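Local structure of glucose-6-phosphate dehydrogenase (Trypanosoma cruzi, 5AQ1) at residues H211-E216 with L274-S279; Q205-D210 with H447-G452. The protein catalyses the NADP-dependent oxidation of glucose 6-phosphate to 6-phosphogluconolactone, the first step of the pentose phosphate pathway. All blocks are in the same frame, centred on the assembly; numbering follows the deposited sequence.

Contact 1 (H211-E216 with L274-S279). With BG6 (6-O-phosphono-beta-D-glucopyranose), chain F.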
ATOM      1  N   HIS B 211     -10.926  34.187   2.749  1.00 38.20           N
ATOM      2  CA  HIS B 211     -12.347  33.882   2.893  1.00 37.40           C
ATOM      3  C   HIS B 211     -12.768  32.560   2.250  1.00 35.85           C
ATOM      4  O   HIS B 211     -13.842  32.048   2.547  1.00 34.61           O
ATOM      5  CB  HIS B 211     -13.224  35.057   2.433  1.00 38.49           C
ATOM      6  CG  HIS B 211     -13.554  35.055   0.974  1.00 38.95           C
ATOM      7  ND1 HIS B 211     -12.731  35.616   0.021  1.00 39.46           N
ATOM      8  CD2 HIS B 211     -14.637  34.591   0.308  1.00 38.68           C
ATOM      9  CE1 HIS B 211     -13.285  35.482  -1.170  1.00 38.90           C
ATOM     10  NE2 HIS B 211     -14.443  34.862  -1.023  1.00 38.35           N
ATOM     11  N   TYR B 212     -11.914  31.993   1.404  1.00 35.61           N
ATOM     12  CA  TYR B 212     -12.176  30.664   0.851  1.00 35.71           C
ATOM     13  C   TYR B 212     -12.216  29.574   1.926  1.00 34.63           C
ATOM     14  O   TYR B 212     -12.911  28.569   1.759  1.00 33.56           O
ATOM     15  CB  TYR B 212     -11.171  30.329  -0.256  1.00 36.42           C
ATOM     16  CG  TYR B 212     -11.629  30.799  -1.620  1.00 38.06           C
ATOM     17  CD1 TYR B 212     -12.249  32.040  -1.786  1.00 38.70           C
ATOM     18  CD2 TYR B 212     -11.454  30.003  -2.744  1.00 39.16           C
ATOM     19  CE1 TYR B 212     -12.677  32.467  -3.028  1.00 39.60           C
ATOM     20  CE2 TYR B 212     -11.875  30.430  -3.991  1.00 40.75           C
ATOM     21  CZ  TYR B 212     -12.491  31.658  -4.126  1.00 40.36           C
ATOM     22  OH  TYR B 212     -12.913  32.078  -5.365  1.00 41.71           O
ATOM     23  N   LEU B 213     -11.515  29.795   3.038  1.00 34.45           N
ATOM     24  CA  LEU B 213     -11.548  28.872   4.179  1.00 34.36           C
ATOM     25  C   LEU B 213     -12.877  28.859   4.946  1.00 34.39           C
ATOM     26  O   LEU B 213     -13.045  28.065   5.873  1.00 34.93           O
ATOM     27  CB  LEU B 213     -10.412  29.189   5.153  1.00 34.93           C
ATOM     28  CG  LEU B 213      -8.982  29.056   4.630  1.00 36.09           C
ATOM     29  CD1 LEU B 213      -8.001  29.532   5.692  1.00 36.22           C
ATOM     30  CD2 LEU B 213      -8.681  27.618   4.220  1.00 36.16           C
ATOM     31  N   GLY B 214     -13.809  29.735   4.577  1.00 34.91           N
ATOM     32  CA  GLY B 214     -15.159  29.722   5.144  1.00 34.91           C
ATOM     33  C   GLY B 214     -16.199  29.048   4.262  1.00 34.95           C
ATOM     34  O   GLY B 214     -17.369  28.950   4.644  1.00 36.26           O
ATOM     35  N   LYS B 215     -15.782  28.591   3.081  1.00 34.54           N
ATOM     36  CA  LYS B 215     -16.692  27.950   2.131  1.00 34.53           C
ATOM     37  C   LYS B 215     -16.913  26.491   2.507  1.00 34.66           C
ATOM     38  O   LYS B 215     -15.961  25.782   2.835  1.00 35.94           O
ATOM     39  CB  LYS B 215     -16.153  28.056   0.703  1.00 34.22           C
ATOM     40  CG  LYS B 215     -16.123  29.474   0.160  1.00 34.62           C
ATOM     41  CD  LYS B 215     -15.863  29.499  -1.337  1.00 35.13           C
ATOM     42  CE  LYS B 215     -15.699  30.920  -1.857  1.00 35.53           C
ATOM     43  NZ  LYS B 215     -16.972  31.689  -1.819  1.00 35.92           N
ATOM     44  N   GLU B 216     -18.168  26.053   2.442  1.00 34.88           N
ATOM     45  CA  GLU B 216     -18.575  24.726   2.913  1.00 35.82           C
ATOM     46  C   GLU B 216     -17.642  23.609   2.452  1.00 35.39           C
ATOM     47  O   GLU B 216     -17.142  22.835   3.267  1.00 34.87           O
ATOM     48  CB  GLU B 216     -20.003  24.418   2.452  1.00 37.36           C
ATOM     49  CG  GLU B 216     -20.552  23.076   2.915  1.00 39.40           C
ATOM     50  CD  GLU B 216     -20.682  22.974   4.423  1.00 41.41           C
ATOM     51  OE1 GLU B 216     -21.066  23.977   5.070  1.00 43.69           O
ATOM     52  OE2 GLU B 216     -20.408  21.882   4.969  1.00 44.55           O
ATOM     53  N   LEU B 274      -6.192  29.548  -3.621  1.00 35.26           N
ATOM     54  CA  LEU B 274      -5.902  28.232  -4.186  1.00 35.63           C
ATOM     55  C   LEU B 274      -4.717  27.548  -3.500  1.00 35.20           C
ATOM     56  O   LEU B 274      -4.660  26.316  -3.449  1.00 36.60           O
ATOM     57  CB  LEU B 274      -5.671  28.333  -5.696  1.00 35.36           C
ATOM     58  CG  LEU B 274      -6.775  29.023  -6.512  1.00 36.28           C
ATOM     59  CD1 LEU B 274      -6.569  28.758  -7.998  1.00 37.18           C
ATOM     60  CD2 LEU B 274      -8.173  28.587  -6.092  1.00 35.49           C
ATOM     61  N   THR B 275      -3.786  28.336  -2.971  1.00 34.06           N
ATOM     62  CA  THR B 275      -2.687  27.793  -2.176  1.00 33.67           C
ATOM     63  C   THR B 275      -3.198  27.271  -0.831  1.00 33.28           C
ATOM     64  O   THR B 275      -2.693  26.278  -0.316  1.00 33.00           O
ATOM     65  CB  THR B 275      -1.582  28.844  -1.957  1.00 34.77           C
ATOM     66  OG1 THR B 275      -1.083  29.277  -3.225  1.00 33.95           O
ATOM     67  CG2 THR B 275      -0.424  28.267  -1.134  1.00 35.89           C
ATOM     68  N   GLN B 276      -4.198  27.938  -0.263  1.00 34.98           N
ATOM     69  CA  GLN B 276      -4.859  27.443   0.948  1.00 34.96           C
ATOM     70  C   GLN B 276      -5.486  26.077   0.688  1.00 34.98           C
ATOM     71  O   GLN B 276      -5.298  25.135   1.461  1.00 34.63           O
ATOM     72  CB  GLN B 276      -5.935  28.424   1.424  1.00 35.88           C
ATOM     73  CG  GLN B 276      -5.401  29.582   2.250  1.00 36.82           C
ATOM     74  CD  GLN B 276      -4.865  29.146   3.597  1.00 38.52           C
ATOM     75  OE1 GLN B 276      -5.202  28.071   4.100  1.00 39.00           O
ATOM     76  NE2 GLN B 276      -4.024  29.982   4.195  1.00 40.09           N
ATOM     77  N   ILE B 277      -6.233  25.982  -0.409  1.00 34.91           N
ATOM     78  CA  ILE B 277      -6.822  24.715  -0.832  1.00 34.94           C
ATOM     79  C   ILE B 277      -5.723  23.680  -1.075  1.00 33.86           C
ATOM     80  O   ILE B 277      -5.838  22.539  -0.634  1.00 32.74           O
ATOM     81  CB  ILE B 277      -7.704  24.893  -2.090  1.00 34.97           C
ATOM     82  CG1 ILE B 277      -8.991  25.636  -1.717  1.00 35.28           C
ATOM     83  CG2 ILE B 277      -8.051  23.549  -2.713  1.00 35.22           C
ATOM     84  CD1 ILE B 277      -9.746  26.204  -2.896  1.00 35.55           C
ATOM     85  N   LEU B 278      -4.657  24.089  -1.760  1.00 33.21           N
ATOM     86  CA  LEU B 278      -3.517  23.206  -2.010  1.00 32.85           C
ATOM     87  C   LEU B 278      -2.981  22.607  -0.715  1.00 32.93           C
ATOM     88  O   LEU B 278      -2.741  21.401  -0.638  1.00 31.96           O
ATOM     89  CB  LEU B 278      -2.392  23.956  -2.731  1.00 32.41           C
ATOM     90  CG  LEU B 278      -1.073  23.202  -2.922  1.00 32.75           C
ATOM     91  CD1 LEU B 278      -1.275  21.940  -3.749  1.00 32.74           C
ATOM     92  CD2 LEU B 278      -0.043  24.108  -3.576  1.00 33.49           C
ATOM     93  N   SER B 279      -2.806  23.456   0.298  1.00 32.47           N
ATOM     94  CA  SER B 279      -2.231  23.030   1.572  1.00 32.83           C
ATOM     95  C   SER B 279      -3.128  22.029   2.288  1.00 32.53           C
ATOM     96  O   SER B 279      -2.639  21.069   2.878  1.00 32.71           O
ATOM     97  CB  SER B 279      -1.958  24.230   2.481  1.00 33.06           C
ATOM     98  OG  SER B 279      -3.163  24.794   2.968  1.00 34.49           O
TER
HETATM   99  C1  BG6 F 550     -11.397  38.043  -3.865  1.00 30.92           C
HETATM  100  C2  BG6 F 550     -10.540  38.477  -5.053  1.00 29.76           C
HETATM  101  O1  BG6 F 550     -10.564  37.695  -2.752  1.00 31.30           O
HETATM  102  O5  BG6 F 550     -12.188  36.909  -4.231  1.00 31.60           O
HETATM  103  C3  BG6 F 550     -11.438  38.778  -6.242  1.00 30.10           C
HETATM  104  O2  BG6 F 550      -9.764  39.630  -4.715  1.00 29.50           O
HETATM  105  C4  BG6 F 550     -12.271  37.543  -6.544  1.00 31.47           C
HETATM  106  O3  BG6 F 550     -10.676  39.144  -7.398  1.00 29.87           O
HETATM  107  C5  BG6 F 550     -13.087  37.169  -5.313  1.00 32.13           C
HETATM  108  O4  BG6 F 550     -13.123  37.804  -7.660  1.00 32.49           O
HETATM  109  C6  BG6 F 550     -13.966  35.950  -5.579  1.00 32.94           C
HETATM  110  O6  BG6 F 550     -14.576  35.496  -4.370  1.00 33.63           O
HETATM  111  P   BG6 F 550     -15.803  34.458  -4.428  1.00 34.65           P
HETATM  112  O1P BG6 F 550     -15.284  33.292  -5.238  1.00 37.93           O
HETATM  113  O2P BG6 F 550     -16.064  34.102  -2.991  1.00 37.03           O
HETATM  114  O3P BG6 F 550     -16.903  35.250  -5.094  1.00 38.15           O
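With CG beside the backbone N and turned from the carbonyl carbon (chi1 -62°), Leu213 extends both methyls to Gln276, whose chain folds back at chi2 (-68°) to meet them. The two side chains run at about a right angle, and the amide oxygen faces both methyls at once, Gln276 OE1 being 3.5 Å from Leu213 CD1 and from Leu213 CD2. The leucine offers the buried amide no polar partner; OE1 is bonded to Lys298 and NE2 to Glu462, and these two bonds fix its rotation. At the neighbouring residue of each segment, Tyr212 CD2 meets Ile277 CD1 at 4.2 Å, the methyl lying at the ring edge.

Residues 211-215 belong to the family's DHYLGK sequence (210-215), and here 211-214 form a 3-10 turn, with Gly214 N bonded to His211 O at 3.1 Å and Lys215 as N-cap of helix 216-219. Helix 264-282 packs on Tyr212 and Leu213, while His211, Tyr212 and Lys215 bind the phosphate; the helix itself adds His273 and Asp268 to the same ligand. His211 NE2 donates to BG6 O2P almost in line (2.7 Å, 175°), and Lys215 NZ reaches that same oxygen at 2.8 Å, so two bonds grip it. Tyr212 OH makes a weak bond to BG6 O1P, while Lys215 CE lies over one face of the tyrosine ring, toward the rim, and His273 stacks with it.

Contact 2 (Q205-D210 with H447-G452)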
ATOM      1  N   GLN B 205      -3.732  37.112  18.691  1.00 42.92           N
ATOM      2  CA  GLN B 205      -4.750  38.148  18.517  1.00 41.13           C
ATOM      3  C   GLN B 205      -5.070  38.461  17.060  1.00 38.94           C
ATOM      4  O   GLN B 205      -6.115  39.036  16.774  1.00 39.09           O
ATOM      5  CB  GLN B 205      -4.313  39.436  19.213  1.00 41.20           C
ATOM      6  CG  GLN B 205      -4.136  39.298  20.712  1.00 41.33           C
ATOM      7  CD  GLN B 205      -3.577  40.556  21.346  1.00 41.58           C
ATOM      8  OE1 GLN B 205      -2.576  41.104  20.883  1.00 40.26           O
ATOM      9  NE2 GLN B 205      -4.215  41.015  22.418  1.00 42.91           N
ATOM     10  N   VAL B 206      -4.178  38.100  16.142  1.00 37.84           N
ATOM     11  CA  VAL B 206      -4.360  38.420  14.727  1.00 37.43           C
ATOM     12  C   VAL B 206      -5.055  37.279  13.979  1.00 36.18           C
ATOM     13  O   VAL B 206      -4.640  36.123  14.057  1.00 35.60           O
ATOM     14  CB  VAL B 206      -3.020  38.745  14.040  1.00 37.75           C
ATOM     15  CG1 VAL B 206      -3.239  39.065  12.567  1.00 38.28           C
ATOM     16  CG2 VAL B 206      -2.337  39.916  14.736  1.00 38.30           C
ATOM     17  N   PHE B 207      -6.108  37.634  13.246  1.00 34.38           N
ATOM     18  CA  PHE B 207      -6.901  36.693  12.471  1.00 32.48           C
ATOM     19  C   PHE B 207      -6.906  37.125  11.007  1.00 32.88           C
ATOM     20  O   PHE B 207      -7.766  37.893  10.579  1.00 33.07           O
ATOM     21  CB  PHE B 207      -8.325  36.634  13.032  1.00 31.43           C
ATOM     22  CG  PHE B 207      -8.431  35.867  14.315  1.00 30.75           C
ATOM     23  CD1 PHE B 207      -7.920  36.385  15.494  1.00 31.30           C
ATOM     24  CD2 PHE B 207      -9.025  34.618  14.343  1.00 30.58           C
ATOM     25  CE1 PHE B 207      -8.005  35.672  16.678  1.00 31.61           C
ATOM     26  CE2 PHE B 207      -9.117  33.899  15.522  1.00 31.23           C
ATOM     27  CZ  PHE B 207      -8.606  34.426  16.693  1.00 31.42           C
ATOM     28  N   ARG B 208      -5.928  36.642  10.248  1.00 33.27           N
ATOM     29  CA  ARG B 208      -5.814  36.991   8.831  1.00 34.04           C
ATOM     30  C   ARG B 208      -6.824  36.212   7.992  1.00 35.00           C
ATOM     31  O   ARG B 208      -6.799  34.977   7.961  1.00 33.79           O
ATOM     32  CB  ARG B 208      -4.397  36.728   8.321  1.00 33.81           C
ATOM     33  CG  ARG B 208      -3.349  37.596   8.986  1.00 33.30           C
ATOM     34  CD  ARG B 208      -1.959  37.363   8.421  1.00 32.98           C
ATOM     35  NE  ARG B 208      -0.934  37.840   9.341  1.00 33.10           N
ATOM     36  CZ  ARG B 208      -0.583  37.218  10.462  1.00 33.81           C
ATOM     37  NH1 ARG B 208      -1.170  36.078  10.819  1.00 33.84           N
ATOM     38  NH2 ARG B 208       0.364  37.735  11.237  1.00 34.59           N
ATOM     39  N   ILE B 209      -7.703  36.944   7.312  1.00 35.92           N
ATOM     40  CA  ILE B 209      -8.757  36.336   6.512  1.00 37.16           C
ATOM     41  C   ILE B 209      -8.214  35.810   5.192  1.00 38.51           C
ATOM     42  O   ILE B 209      -7.487  36.508   4.486  1.00 39.63           O
ATOM     43  CB  ILE B 209      -9.886  37.340   6.176  1.00 37.31           C
ATOM     44  CG1 ILE B 209     -10.652  37.739   7.440  1.00 36.86           C
ATOM     45  CG2 ILE B 209     -10.845  36.756   5.137  1.00 37.66           C
ATOM     46  CD1 ILE B 209     -11.640  36.703   7.945  1.00 36.18           C
ATOM     47  N   ASP B 210      -8.564  34.564   4.893  1.00 39.24           N
ATOM     48  CA  ASP B 210      -8.630  34.078   3.522  1.00 40.39           C
ATOM     49  C   ASP B 210     -10.016  33.467   3.397  1.00 39.19           C
ATOM     50  O   ASP B 210     -10.258  32.361   3.887  1.00 39.95           O
ATOM     51  CB  ASP B 210      -7.543  33.047   3.229  1.00 40.37           C
ATOM     52  CG  ASP B 210      -7.502  32.647   1.766  1.00 40.86           C
ATOM     53  OD1 ASP B 210      -8.580  32.493   1.145  1.00 40.78           O
ATOM     54  OD2 ASP B 210      -6.387  32.484   1.236  1.00 42.02           O
ATOM     55  N   HIS B 447     -17.690  33.990  13.114  1.00 35.18           N
ATOM     56  CA  HIS B 447     -18.106  33.129  14.225  1.00 35.99           C
ATOM     57  C   HIS B 447     -16.916  32.430  14.881  1.00 35.95           C
ATOM     58  O   HIS B 447     -16.826  32.366  16.104  1.00 36.18           O
ATOM     59  CB  HIS B 447     -19.128  32.095  13.737  1.00 36.73           C
ATOM     60  CG  HIS B 447     -19.541  31.104  14.781  1.00 38.33           C
ATOM     61  ND1 HIS B 447     -20.064  31.481  16.001  1.00 39.23           N
ATOM     62  CD2 HIS B 447     -19.523  29.750  14.782  1.00 38.23           C
ATOM     63  CE1 HIS B 447     -20.340  30.402  16.712  1.00 39.58           C
ATOM     64  NE2 HIS B 447     -20.021  29.339  15.995  1.00 39.24           N
ATOM     65  N   GLU B 448     -16.004  31.918  14.063  1.00 36.34           N
ATOM     66  CA  GLU B 448     -14.826  31.224  14.574  1.00 37.53           C
ATOM     67  C   GLU B 448     -13.822  32.181  15.239  1.00 37.84           C
ATOM     68  O   GLU B 448     -13.147  31.803  16.201  1.00 37.63           O
ATOM     69  CB  GLU B 448     -14.163  30.415  13.454  1.00 38.19           C
ATOM     70  CG  GLU B 448     -14.975  29.194  13.045  1.00 39.38           C
ATOM     71  CD  GLU B 448     -14.586  28.638  11.689  1.00 41.24           C
ATOM     72  OE1 GLU B 448     -13.426  28.825  11.270  1.00 42.49           O
ATOM     73  OE2 GLU B 448     -15.447  28.006  11.034  1.00 43.83           O
ATOM     74  N   ALA B 449     -13.732  33.411  14.732  1.00 36.77           N
ATOM     75  CA  ALA B 449     -12.922  34.453  15.370  1.00 36.40           C
ATOM     76  C   ALA B 449     -13.465  34.808  16.758  1.00 36.79           C
ATOM     77  O   ALA B 449     -12.693  35.025  17.692  1.00 37.48           O
ATOM     78  CB  ALA B 449     -12.861  35.695  14.494  1.00 35.99           C
ATOM     79  N   LEU B 450     -14.789  34.852  16.888  1.00 35.75           N
ATOM     80  CA  LEU B 450     -15.425  35.112  18.180  1.00 36.24           C
ATOM     81  C   LEU B 450     -15.225  33.965  19.159  1.00 36.15           C
ATOM     82  O   LEU B 450     -15.107  34.190  20.361  1.00 36.16           O
ATOM     83  CB  LEU B 450     -16.923  35.382  18.003  1.00 37.36           C
ATOM     84  CG  LEU B 450     -17.279  36.694  17.297  1.00 37.95           C
ATOM     85  CD1 LEU B 450     -18.742  36.699  16.884  1.00 38.62           C
ATOM     86  CD2 LEU B 450     -16.964  37.894  18.181  1.00 38.49           C
ATOM     87  N   LEU B 451     -15.195  32.737  18.647  1.00 36.18           N
ATOM     88  CA  LEU B 451     -14.917  31.572  19.485  1.00 37.00           C
ATOM     89  C   LEU B 451     -13.433  31.447  19.834  1.00 36.53           C
ATOM     90  O   LEU B 451     -13.077  30.729  20.762  1.00 37.20           O
ATOM     91  CB  LEU B 451     -15.407  30.287  18.810  1.00 38.08           C
ATOM     92  CG  LEU B 451     -16.926  30.127  18.672  1.00 39.63           C
ATOM     93  CD1 LEU B 451     -17.246  28.850  17.905  1.00 39.37           C
ATOM     94  CD2 LEU B 451     -17.628  30.137  20.026  1.00 39.98           C
ATOM     95  N   GLY B 452     -12.570  32.132  19.087  1.00 35.87           N
ATOM     96  CA  GLY B 452     -11.135  32.117  19.355  1.00 35.66           C
ATOM     97  C   GLY B 452     -10.404  30.970  18.680  1.00 35.08           C
ATOM     98  O   GLY B 452      -9.265  30.670  19.038  1.00 34.35           O
TER
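Ala449 is where helix 441-451 first meets Phe207: its CA lies 3.8 Å from Phe207 CE2, and its CB is 4.0 Å from Phe207 CD2. Phe207 points its side chain toward the helix, and the alanine approaches the ring obliquely. The ring comes against the helix backbone itself, as the CA contact attests, consistent with the small side chain there. Polar ties come from beside the contact, where Arg176 NH1 bonds to Ala449 O and, weakly, to Leu450 O. Three residues on from the alanine, Gly452 brings its CA to 4.3 Å from Phe207 CZ, so the outer part of the ring spans from Ala449 to the helix end. That end is a Schellman motif: Gly452, as the C-prime residue, has a positive phi (87°), its N bonds weakly to Ala449 O at 3.2 Å, and Asn453 N returns to Glu448 O. All the contacts across this interface are van der Waals in character. Phe457 meets the Phe207 ring edge-to-face. Strand 206-208 is the last strand of the six-stranded parallel sheet of the Rossmann-type coenzyme domain, paired with strand 175-179; helix 441-451 packs on this border, with Ala449 also touching Ile178 of that neighbouring strand.

Following the chain, strand 206-208 runs on through Asp210 into the turn at 211-216, so the first segments of both contacts are consecutive. Contact 1 closes first, when helix 264-282 returns to the turn after 57 intervening residues. Contact 2 closes much later, after 236 residues, when helix 441-451 comes back to the strand; the shorter loop therefore lies wholly within the longer one. Their centres are 15 Å apart, yet they touch, Gln276 CG packing 3.2 Å from Asp210 OD2. Asp210 OD1 also bonds to ND1 of His273, whose NE2 is bonded to the bound glucose 6-phosphate. Together the contacts tie the edge of the coenzyme-domain sheet and its outgoing turn to two helices from the C-terminal part.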